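Local coordinates for N utilization substance protein B (Aquifex aeolicus, PDB 3R2C) that probably takes part in transcription antitermination at ribosomal RNA operons by binding the boxA antiterminator sequence of the RNA, at residues 31-35 with 36-40; 72-75 with 76-79; 109-112 with 113-117. All coordinates share one frame; numbering follows the deposited sequence. Where two conformers were deposited one is given.

Interaction 1 of 3, residues 31-35 with 36-40; sequences EVVEE and KNIKN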
loop_
_atom_site.group_PDB
_atom_site.type_symbol
_atom_site.label_atom_id
_atom_site.label_comp_id
_atom_site.label_asym_id
_atom_site.label_seq_id
_atom_site.Cartn_x
_atom_site.Cartn_y
_atom_site.Cartn_z
ATOM N N GLU A 31 -10.702 7.572 -5.603
ATOM C CA GLU A 31 -9.805 8.584 -5.036
ATOM C C GLU A 31 -8.446 8.611 -5.745
ATOM O O GLU A 31 -7.925 9.678 -6.087
ATOM C CB GLU A 31 -9.559 8.338 -3.545
ATOM C CG GLU A 31 -10.671 8.761 -2.626
ATOM C CD GLU A 31 -10.331 8.510 -1.156
ATOM O OE1 GLU A 31 -9.157 8.201 -0.845
ATOM O OE2 GLU A 31 -11.239 8.624 -0.316
ATOM N N VAL A 32 -7.855 7.438 -5.947
ATOM C CA VAL A 32 -6.524 7.382 -6.552
ATOM C C VAL A 32 -6.548 7.843 -8.012
ATOM O O VAL A 32 -5.652 8.557 -8.458
ATOM C CB VAL A 32 -5.902 5.975 -6.431
ATOM C CG1 VAL A 32 -4.589 5.905 -7.218
ATOM C CG2 VAL A 32 -5.665 5.631 -4.958
ATOM N N VAL A 33 -7.576 7.437 -8.748
ATOM C CA VAL A 33 -7.718 7.819 -10.150
ATOM C C VAL A 33 -7.793 9.347 -10.272
ATOM O O VAL A 33 -7.151 9.955 -11.139
ATOM C CB VAL A 33 -8.974 7.153 -10.781
ATOM C CG1 VAL A 33 -9.413 7.881 -12.053
ATOM C CG2 VAL A 33 -8.713 5.664 -11.062
ATOM N N GLU A 34 -8.555 9.981 -9.393
ATOM C CA GLU A 34 -8.663 11.440 -9.425
ATOM C C GLU A 34 -7.351 12.123 -9.044
ATOM O O GLU A 34 -6.979 13.116 -9.650
ATOM C CB GLU A 34 -9.796 11.911 -8.513
ATOM C CG GLU A 34 -11.155 11.367 -8.938
ATOM C CD GLU A 34 -12.308 11.979 -8.162
ATOM O OE1 GLU A 34 -12.051 12.837 -7.286
ATOM O OE2 GLU A 34 -13.472 11.601 -8.433
ATOM N N GLU A 35 -6.644 11.595 -8.050
ATOM C CA GLU A 35 -5.383 12.198 -7.619
ATOM C C GLU A 35 -4.286 12.082 -8.665
ATOM O O GLU A 35 -3.478 12.996 -8.818
ATOM C CB GLU A 35 -4.895 11.560 -6.321
ATOM C CG GLU A 35 -5.719 11.958 -5.112
ATOM C CD GLU A 35 -5.571 10.974 -3.976
ATOM O OE1 GLU A 35 -4.685 10.102 -4.077
ATOM O OE2 GLU A 35 -6.341 11.061 -2.995
ATOM N N LYS A 36 -4.247 10.952 -9.371
ATOM C CA LYS A 36 -3.253 10.732 -10.412
ATOM C C LYS A 36 -3.742 11.222 -11.769
ATOM O O LYS A 36 -3.027 11.121 -12.762
ATOM C CB LYS A 36 -2.913 9.242 -10.527
ATOM C CG LYS A 36 -2.188 8.665 -9.331
ATOM C CD LYS A 36 -1.842 7.199 -9.569
ATOM C CE LYS A 36 -0.635 7.062 -10.484
ATOM N NZ LYS A 36 -0.478 5.673 -10.976
ATOM N N ASN A 37 -4.968 11.727 -11.813
ATOM C CA ASN A 37 -5.566 12.173 -13.061
ATOM C C ASN A 37 -5.422 11.112 -14.155
ATOM O O ASN A 37 -4.941 11.403 -15.253
ATOM C CB ASN A 37 -4.934 13.501 -13.507
ATOM C CG ASN A 37 -5.793 14.251 -14.518
ATOM O OD1 ASN A 37 -7.004 14.036 -14.610
ATOM N ND2 ASN A 37 -5.167 15.145 -15.277
ATOM N N ILE A 38 -5.829 9.881 -13.848
ATOM C CA ILE A 38 -5.867 8.825 -14.845
ATOM C C ILE A 38 -6.960 9.185 -15.847
ATOM O O ILE A 38 -8.098 9.469 -15.468
ATOM C CB ILE A 38 -6.174 7.442 -14.232
ATOM C CG1 ILE A 38 -5.196 7.103 -13.098
ATOM C CG2 ILE A 38 -6.130 6.355 -15.305
ATOM C CD1 ILE A 38 -3.739 7.136 -13.499
ATOM N N LYS A 39 -6.608 9.180 -17.124
ATOM C CA LYS A 39 -7.528 9.608 -18.167
ATOM C C LYS A 39 -7.489 8.686 -19.388
ATOM O O LYS A 39 -8.196 8.928 -20.361
ATOM C CB LYS A 39 -7.177 11.036 -18.586
ATOM C CG LYS A 39 -5.689 11.325 -18.456
ATOM C CD LYS A 39 -5.149 12.285 -19.497
ATOM C CE LYS A 39 -3.662 12.007 -19.710
ATOM N NZ LYS A 39 -2.963 12.998 -20.572
ATOM N N ASN A 40 -6.673 7.637 -19.352
ATOM C CA ASN A 40 -6.605 6.707 -20.485
ATOM C C ASN A 40 -7.291 5.389 -20.161
ATOM O O ASN A 40 -7.064 4.801 -19.104
ATOM C CB ASN A 40 -5.159 6.451 -20.898
ATOM C CG ASN A 40 -4.464 7.716 -21.379
ATOM O OD1 ASN A 40 -3.656 8.307 -20.659
ATOM N ND2 ASN A 40 -4.796 8.153 -22.594
#
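Lys36 follows Val32 by one helical turn at the end of helix 25-36, and the lysine chain runs alongside the valine. Their backbones are joined as well: Lys36 N reaches Val32 O at 2.9 Å. Along the lysine, CB and then CG run past that same carbonyl oxygen, at 3.5 and 3.6 Å from Val32 O. CD comes next, resting alongside the CG1 methyl of Val32 at 3.8 Å. At chi3 (78°) the chain bends, which turns CE and NZ away from the valine. The ammonium group then finds its partners on helix 3-21, a salt bridge to Asp9 and a hydrogen bond to Thr10. A lysine suits this place because its long methylene run can lie along an apolar neighbour while its charge goes to another helix.

Beyond Lys36 the helix stops in a Schellman motif, with Asn37 as the C-prime residue. Asn37 has positive phi (49°), a conformation that asparagine accepts more readily than most residues other than glycine. Two backbone bonds define the turn: Ile38 N donates to Val33 O at 3.0 Å, in the carbonyl plane, and Asn37 N makes a weak bond of 3.3 Å to Glu34 O.

The same turn brings Ile38 back over the last helical turn, where its side chain and that of Val33 lie roughly perpendicular. Val33 places CG1 opposite its own backbone N (chi1 161°), and this methyl meets Ile38 CB at 3.9 Å. One carbon further out, Ile38 CG1 lies 3.9 Å from Val33 CA. Tyr44 of helix 41-56 packs on both of these side chains, while Val32 faces Thr10, Val14 and Arg17 of helix 3-21.

Interaction 2 of 3, residues 72-75 with 76-79; sequences WSID and RLGY. With nucleotides of chain E.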
loop_
_atom_site.group_PDB
_atom_site.type_symbol
_atom_site.label_atom_id
_atom_site.label_comp_id
_atom_site.label_asym_id
_atom_site.label_seq_id
_atom_site.Cartn_x
_atom_site.Cartn_y
_atom_site.Cartn_z
ATOM N N TRP A 72 5.893 -17.001 9.725
ATOM C CA TRP A 72 5.436 -15.675 10.116
ATOM C C TRP A 72 3.978 -15.454 9.669
ATOM O O TRP A 72 3.522 -16.021 8.671
ATOM C CB TRP A 72 6.413 -14.594 9.626
ATOM C CG TRP A 72 7.858 -14.842 10.099
ATOM C CD1 TRP A 72 8.765 -15.696 9.534
ATOM C CD2 TRP A 72 8.540 -14.230 11.215
ATOM N NE1 TRP A 72 9.955 -15.658 10.220
ATOM C CE2 TRP A 72 9.845 -14.768 11.255
ATOM C CE3 TRP A 72 8.173 -13.287 12.182
ATOM C CZ2 TRP A 72 10.785 -14.395 12.222
ATOM C CZ3 TRP A 72 9.112 -12.916 13.145
ATOM C CH2 TRP A 72 10.401 -13.470 13.154
ATOM N N SER A 73 3.253 -14.638 10.423
ATOM C CA SER A 73 1.930 -14.218 9.997
ATOM C C SER A 73 2.120 -13.021 9.035
ATOM O O SER A 73 3.141 -12.308 9.090
ATOM C CB SER A 73 1.014 -13.892 11.196
ATOM O OG SER A 73 1.632 -13.054 12.160
ATOM N N ILE A 74 1.172 -12.827 8.122
ATOM C CA ILE A 74 1.342 -11.805 7.091
ATOM C C ILE A 74 1.276 -10.392 7.684
ATOM O O ILE A 74 1.768 -9.439 7.085
ATOM C CB ILE A 74 0.306 -11.972 5.960
ATOM C CG1 ILE A 74 0.809 -11.305 4.669
ATOM C CG2 ILE A 74 -1.047 -11.421 6.397
ATOM C CD1 ILE A 74 -0.100 -11.532 3.456
ATOM N N ASP A 75 0.705 -10.252 8.878
ATOM C CA ASP A 75 0.720 -8.951 9.547
ATOM C C ASP A 75 2.137 -8.494 9.954
ATOM O O ASP A 75 2.332 -7.333 10.302
ATOM C CB ASP A 75 -0.241 -8.924 10.743
ATOM C CG ASP A 75 0.043 -10.023 11.776
ATOM O OD1 ASP A 75 1.190 -10.507 11.886
ATOM O OD2 ASP A 75 -0.906 -10.379 12.503
ATOM N N ARG A 76 3.120 -9.391 9.886
ATOM C CA ARG A 76 4.524 -9.030 10.158
ATOM C C ARG A 76 5.124 -8.125 9.096
ATOM O O ARG A 76 6.005 -7.314 9.381
ATOM C CB ARG A 76 5.403 -10.275 10.205
ATOM C CG ARG A 76 5.208 -11.139 11.397
ATOM C CD ARG A 76 6.193 -10.777 12.485
ATOM N NE ARG A 76 5.881 -11.482 13.726
ATOM C CZ ARG A 76 6.503 -11.268 14.876
ATOM N NH1 ARG A 76 7.478 -10.373 14.943
ATOM N NH2 ARG A 76 6.140 -11.942 15.961
ATOM N N LEU A 77 4.685 -8.297 7.855
ATOM C CA LEU A 77 5.251 -7.527 6.747
ATOM C C LEU A 77 4.959 -6.044 6.879
ATOM O O LEU A 77 3.965 -5.652 7.476
ATOM C CB LEU A 77 4.683 -8.045 5.427
ATOM C CG LEU A 77 4.837 -9.553 5.191
ATOM C CD1 LEU A 77 4.612 -9.869 3.709
ATOM C CD2 LEU A 77 6.195 -10.035 5.635
ATOM N N GLY A 78 5.818 -5.206 6.311
ATOM C CA GLY A 78 5.500 -3.799 6.184
ATOM C C GLY A 78 4.250 -3.667 5.333
ATOM O O GLY A 78 3.909 -4.584 4.576
ATOM N N TYR A 79 3.555 -2.542 5.463
ATOM C CA TYR A 79 2.428 -2.228 4.591
ATOM C C TYR A 79 2.839 -2.168 3.109
ATOM O O TYR A 79 2.099 -2.601 2.237
ATOM C CB TYR A 79 1.784 -0.900 5.016
ATOM C CG TYR A 79 0.824 -1.090 6.162
ATOM C CD1 TYR A 79 1.264 -1.077 7.482
ATOM C CD2 TYR A 79 -0.514 -1.336 5.922
ATOM C CE1 TYR A 79 0.363 -1.283 8.544
ATOM C CE2 TYR A 79 -1.412 -1.559 6.968
ATOM C CZ TYR A 79 -0.970 -1.533 8.271
ATOM O OH TYR A 79 -1.879 -1.741 9.292
ATOM P P U E 8 15.393 -12.507 5.490
ATOM O OP1 U E 8 16.758 -13.042 5.231
ATOM O OP2 U E 8 14.538 -13.182 6.501
ATOM O "O5'" U E 8 15.461 -10.947 5.793
ATOM C "C5'" U E 8 15.846 -10.032 4.777
ATOM C "C4'" U E 8 15.611 -8.601 5.195
ATOM O "O4'" U E 8 14.289 -8.159 4.751
ATOM C "C3'" U E 8 15.658 -8.334 6.709
ATOM O "O3'" U E 8 16.325 -7.098 6.953
ATOM C "C2'" U E 8 14.185 -8.177 7.068
ATOM O "O2'" U E 8 13.938 -7.426 8.235
ATOM C "C1'" U E 8 13.683 -7.470 5.821
ATOM N N1 U E 8 12.210 -7.454 5.662
ATOM C C2 U E 8 11.721 -6.300 5.068
ATOM O O2 U E 8 12.438 -5.406 4.641
ATOM N N3 U E 8 10.358 -6.250 4.960
ATOM C C4 U E 8 9.453 -7.197 5.395
ATOM O O4 U E 8 8.255 -6.987 5.219
ATOM C C5 U E 8 10.029 -8.350 6.027
ATOM C C6 U E 8 11.360 -8.428 6.151
#
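Ile74 O is gripped twice, by Leu77 N at 3.2 Å and by the guanidinium of Arg82 from helix 79-94. One residue earlier, Ser73 O accepts Arg76 N at 3.0 Å.

Within the first half of the turn, Ser73 OG donates to Asp75 OD1 at 2.6 Å, meeting the carboxylate oxygen from above its plane. Both side chains stand between their own backbone N and carbonyl carbon, which folds them toward each other; serine's short hydroxyl just reaches the carboxylate two residues on.

Arg76 bends at chi2 (-94°) and carries its chain along the six-membered part of Trp72. The tryptophan has two conformations, and the contact described here belongs to one of them, so it is tentative to that extent. NE lies in the plane of the indole, at its edge, 3.3 Å from CE3. Farther out, Trp72 CZ3 sits over one face of the guanidinium, offset toward its rim. With the two planes 80° apart, this is an edge-on approach, not a parallel stack. Elsewhere on the turn, Ile74 CG1 and Leu77 CD1 are 4.2 Å apart, a looser apolar contact.

Past the turn, Gly78 N donates to O4 of U8 of chain E at 3.2 Å; having no side chain, the glycine leaves its N-H accessible to the base. Successive i to i+3 bonds make this a short 3-10 turn, placed before helix 79-94 at an RNA-binding site.

Interaction 3 of 3, residues 109-112 with 113-117; sequences DLVK and KYADE. With nucleotides of chain E.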
loop_
_atom_site.group_PDB
_atom_site.type_symbol
_atom_site.label_atom_id
_atom_site.label_comp_id
_atom_site.label_asym_id
_atom_site.label_seq_id
_atom_site.Cartn_x
_atom_site.Cartn_y
_atom_site.Cartn_z
ATOM N N ASP A 109 10.308 -2.425 -8.269
ATOM C CA ASP A 109 10.504 -0.977 -8.427
ATOM C C ASP A 109 9.631 -0.205 -7.434
ATOM O O ASP A 109 10.081 0.775 -6.833
ATOM C CB ASP A 109 10.133 -0.486 -9.833
ATOM C CG ASP A 109 11.298 -0.521 -10.816
ATOM O OD1 ASP A 109 12.420 -0.921 -10.448
ATOM O OD2 ASP A 109 11.085 -0.110 -11.975
ATOM N N LEU A 110 8.372 -0.621 -7.296
ATOM C CA LEU A 110 7.451 0.060 -6.388
ATOM C C LEU A 110 7.934 -0.065 -4.955
ATOM O O LEU A 110 7.858 0.887 -4.170
ATOM C CB LEU A 110 6.050 -0.555 -6.476
ATOM C CG LEU A 110 5.227 -0.165 -7.700
ATOM C CD1 LEU A 110 4.133 -1.205 -7.933
ATOM C CD2 LEU A 110 4.630 1.222 -7.547
ATOM N N VAL A 111 8.387 -1.262 -4.595
ATOM C CA VAL A 111 8.848 -1.486 -3.225
ATOM C C VAL A 111 10.091 -0.634 -2.953
ATOM O O VAL A 111 10.235 -0.020 -1.889
ATOM C CB VAL A 111 9.129 -2.966 -2.959
ATOM C CG1 VAL A 111 9.752 -3.144 -1.568
ATOM C CG2 VAL A 111 7.820 -3.777 -3.084
ATOM N N LYS A 112 10.975 -0.563 -3.936
ATOM C CA LYS A 112 12.188 0.216 -3.781
ATOM C C LYS A 112 11.875 1.708 -3.718
ATOM O O LYS A 112 12.567 2.472 -3.053
ATOM C CB LYS A 112 13.155 -0.108 -4.919
ATOM C CG LYS A 112 13.883 -1.425 -4.666
ATOM C CD LYS A 112 14.569 -1.970 -5.907
ATOM C CE LYS A 112 15.387 -0.928 -6.631
ATOM N NZ LYS A 112 16.180 -1.563 -7.724
ATOM N N LYS A 113 10.807 2.117 -4.385
ATOM C CA LYS A 113 10.465 3.529 -4.450
ATOM C C LYS A 113 9.841 4.024 -3.152
ATOM O O LYS A 113 10.151 5.124 -2.706
ATOM C CB LYS A 113 9.497 3.787 -5.598
ATOM C CG LYS A 113 8.973 5.222 -5.677
ATOM C CD LYS A 113 7.969 5.317 -6.816
ATOM C CE LYS A 113 7.687 6.752 -7.233
ATOM N NZ LYS A 113 6.494 6.817 -8.142
ATOM N N TYR A 114 8.957 3.233 -2.552
ATOM C CA TYR A 114 8.243 3.696 -1.367
ATOM C C TYR A 114 8.813 3.123 -0.071
ATOM O O TYR A 114 8.436 3.568 1.008
ATOM C CB TYR A 114 6.749 3.366 -1.476
ATOM C CG TYR A 114 6.068 3.998 -2.671
ATOM C CD1 TYR A 114 6.033 5.387 -2.832
ATOM C CD2 TYR A 114 5.434 3.210 -3.626
ATOM C CE1 TYR A 114 5.391 5.974 -3.932
ATOM C CE2 TYR A 114 4.787 3.784 -4.719
ATOM C CZ TYR A 114 4.774 5.160 -4.869
ATOM O OH TYR A 114 4.131 5.715 -5.954
ATOM N N ALA A 115 9.681 2.120 -0.182
ATOM C CA ALA A 115 10.410 1.585 0.965
ATOM C C ALA A 115 11.912 1.654 0.632
ATOM O O ALA A 115 12.386 2.704 0.224
ATOM C CB ALA A 115 9.959 0.156 1.294
ATOM N N ASP A 116 12.665 0.566 0.785
ATOM C CA ASP A 116 14.105 0.610 0.472
ATOM C C ASP A 116 14.576 -0.648 -0.261
ATOM O O ASP A 116 13.760 -1.494 -0.620
ATOM C CB ASP A 116 14.939 0.860 1.743
ATOM C CG ASP A 116 14.658 -0.149 2.860
ATOM O OD1 ASP A 116 14.188 -1.279 2.589
ATOM O OD2 ASP A 116 14.909 0.202 4.034
ATOM N N GLU A 117 15.883 -0.770 -0.474
ATOM C CA GLU A 117 16.428 -1.899 -1.219
ATOM C C GLU A 117 16.323 -3.198 -0.428
ATOM O O GLU A 117 16.154 -4.267 -1.008
ATOM C CB GLU A 117 17.889 -1.633 -1.585
ATOM C CG GLU A 117 18.082 -0.397 -2.443
ATOM C CD GLU A 117 18.053 -0.699 -3.933
ATOM O OE1 GLU A 117 17.613 -1.805 -4.318
ATOM O OE2 GLU A 117 18.485 0.172 -4.716
ATOM P P C E 5 17.160 -10.475 -11.998
ATOM O OP1 C E 5 18.109 -9.757 -12.874
ATOM O OP2 C E 5 17.111 -11.952 -12.055
ATOM O "O5'" C E 5 17.352 -10.001 -10.493
ATOM C "C5'" C E 5 18.614 -9.565 -10.025
ATOM C "C4'" C E 5 18.475 -8.681 -8.817
ATOM O "O4'" C E 5 17.841 -7.419 -9.205
ATOM C "C3'" C E 5 17.627 -9.256 -7.669
ATOM O "O3'" C E 5 18.267 -8.984 -6.415
ATOM C "C2'" C E 5 16.317 -8.467 -7.785
ATOM O "O2'" C E 5 15.594 -8.343 -6.581
ATOM C "C1'" C E 5 16.824 -7.115 -8.277
ATOM N N1 C E 5 15.782 -6.253 -8.912
ATOM C C2 C E 5 15.834 -4.871 -8.674
ATOM O O2 C E 5 16.774 -4.411 -8.021
ATOM N N3 C E 5 14.889 -4.046 -9.178
ATOM C C4 C E 5 13.877 -4.544 -9.871
ATOM N N4 C E 5 12.974 -3.668 -10.325
ATOM C C5 C E 5 13.769 -5.944 -10.121
ATOM C C6 C E 5 14.726 -6.746 -9.614
ATOM P P G E 2 13.448 -1.862 -23.004
ATOM O OP1 G E 2 14.245 -0.647 -23.035
ATOM O OP2 G E 2 13.290 -2.659 -24.248
ATOM O "O5'" G E 2 13.942 -2.795 -21.817
ATOM C "C5'" G E 2 15.297 -3.186 -21.681
ATOM C "C4'" G E 2 15.601 -3.565 -20.249
ATOM O "O4'" G E 2 15.549 -2.383 -19.407
ATOM C "C3'" G E 2 14.604 -4.518 -19.587
ATOM O "O3'" G E 2 14.815 -5.873 -19.938
ATOM C "C2'" G E 2 14.808 -4.239 -18.104
ATOM O "O2'" G E 2 15.944 -4.931 -17.606
ATOM C "C1'" G E 2 15.106 -2.735 -18.108
ATOM N N9 G E 2 13.913 -1.927 -17.773
ATOM C C8 G E 2 12.976 -1.412 -18.629
ATOM N N7 G E 2 12.029 -0.766 -18.006
ATOM C C5 G E 2 12.353 -0.865 -16.662
ATOM C C6 G E 2 11.688 -0.354 -15.514
ATOM O O6 G E 2 10.643 0.318 -15.472
ATOM N N1 G E 2 12.364 -0.676 -14.341
ATOM C C2 G E 2 13.519 -1.416 -14.285
ATOM N N2 G E 2 14.015 -1.613 -13.063
ATOM N N3 G E 2 14.147 -1.903 -15.351
ATOM C C4 G E 2 13.512 -1.588 -16.499
HETATM O O HOH W 1 18.399 0.308 -7.436
#
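Backbone bonds from Lys113 N to Asp109 O (2.9 Å), Tyr114 N to Leu110 O and Ala115 N to Val111 O carry the last turn of helix 100-114 to its end, where Ala115 leaves helical geometry. Leu110 runs alongside Tyr114, its CD2 3.8 Å from ring atom CE2. The tyrosine hydroxyl goes on to Asp9 of helix 3-21, and Lys113 CD lies over one face of the ring.

Asp109 and Lys112 turn to the RNA. The carboxylate pairs with the guanine of G2 of chain E, OD2 taking N1 at 2.7 Å and OD1 taking N2 at 3.1 Å; OD1 also accepts N4 of C5 of chain E at 2.8 Å. Lys5 of helix 3-21 forms a salt bridge with OD2, which probably steadies the carboxylate. On the same cytosine, Lys112 NZ donates to O2 (2.9 Å) and N3. In one of its two conformations Glu117 makes a long, weak salt bridge from OE1 to Lys112 NZ, and a water joins NZ to OE2; both are tentative. An acid for base N-H groups and an ammonium group for the O2 and N3 acceptors of cytosine make this helix end part of a base-recognising RNA site.

From the N terminus, interaction 1 comes first, where helix 25-36 ends and the chain turns toward helix 41-56; its side chains also reach back to helix 3-21. Interaction 2 follows in the loop between helices 58-66 and 79-94. Interaction 3 lies at the end of helix 100-114, leading into helix 117-137. Each closes a local turn before the next opens, so they stand in series, neither nesting nor crossing. Interactions 2 and 3, with centres about 17 Å apart, both bind RNA of chain E. Interaction 1 makes no such contact, its nearest atom about 13 Å from the RNA, but its Lys36 shares Asp9 of helix 3-21 with Tyr114 of interaction 3.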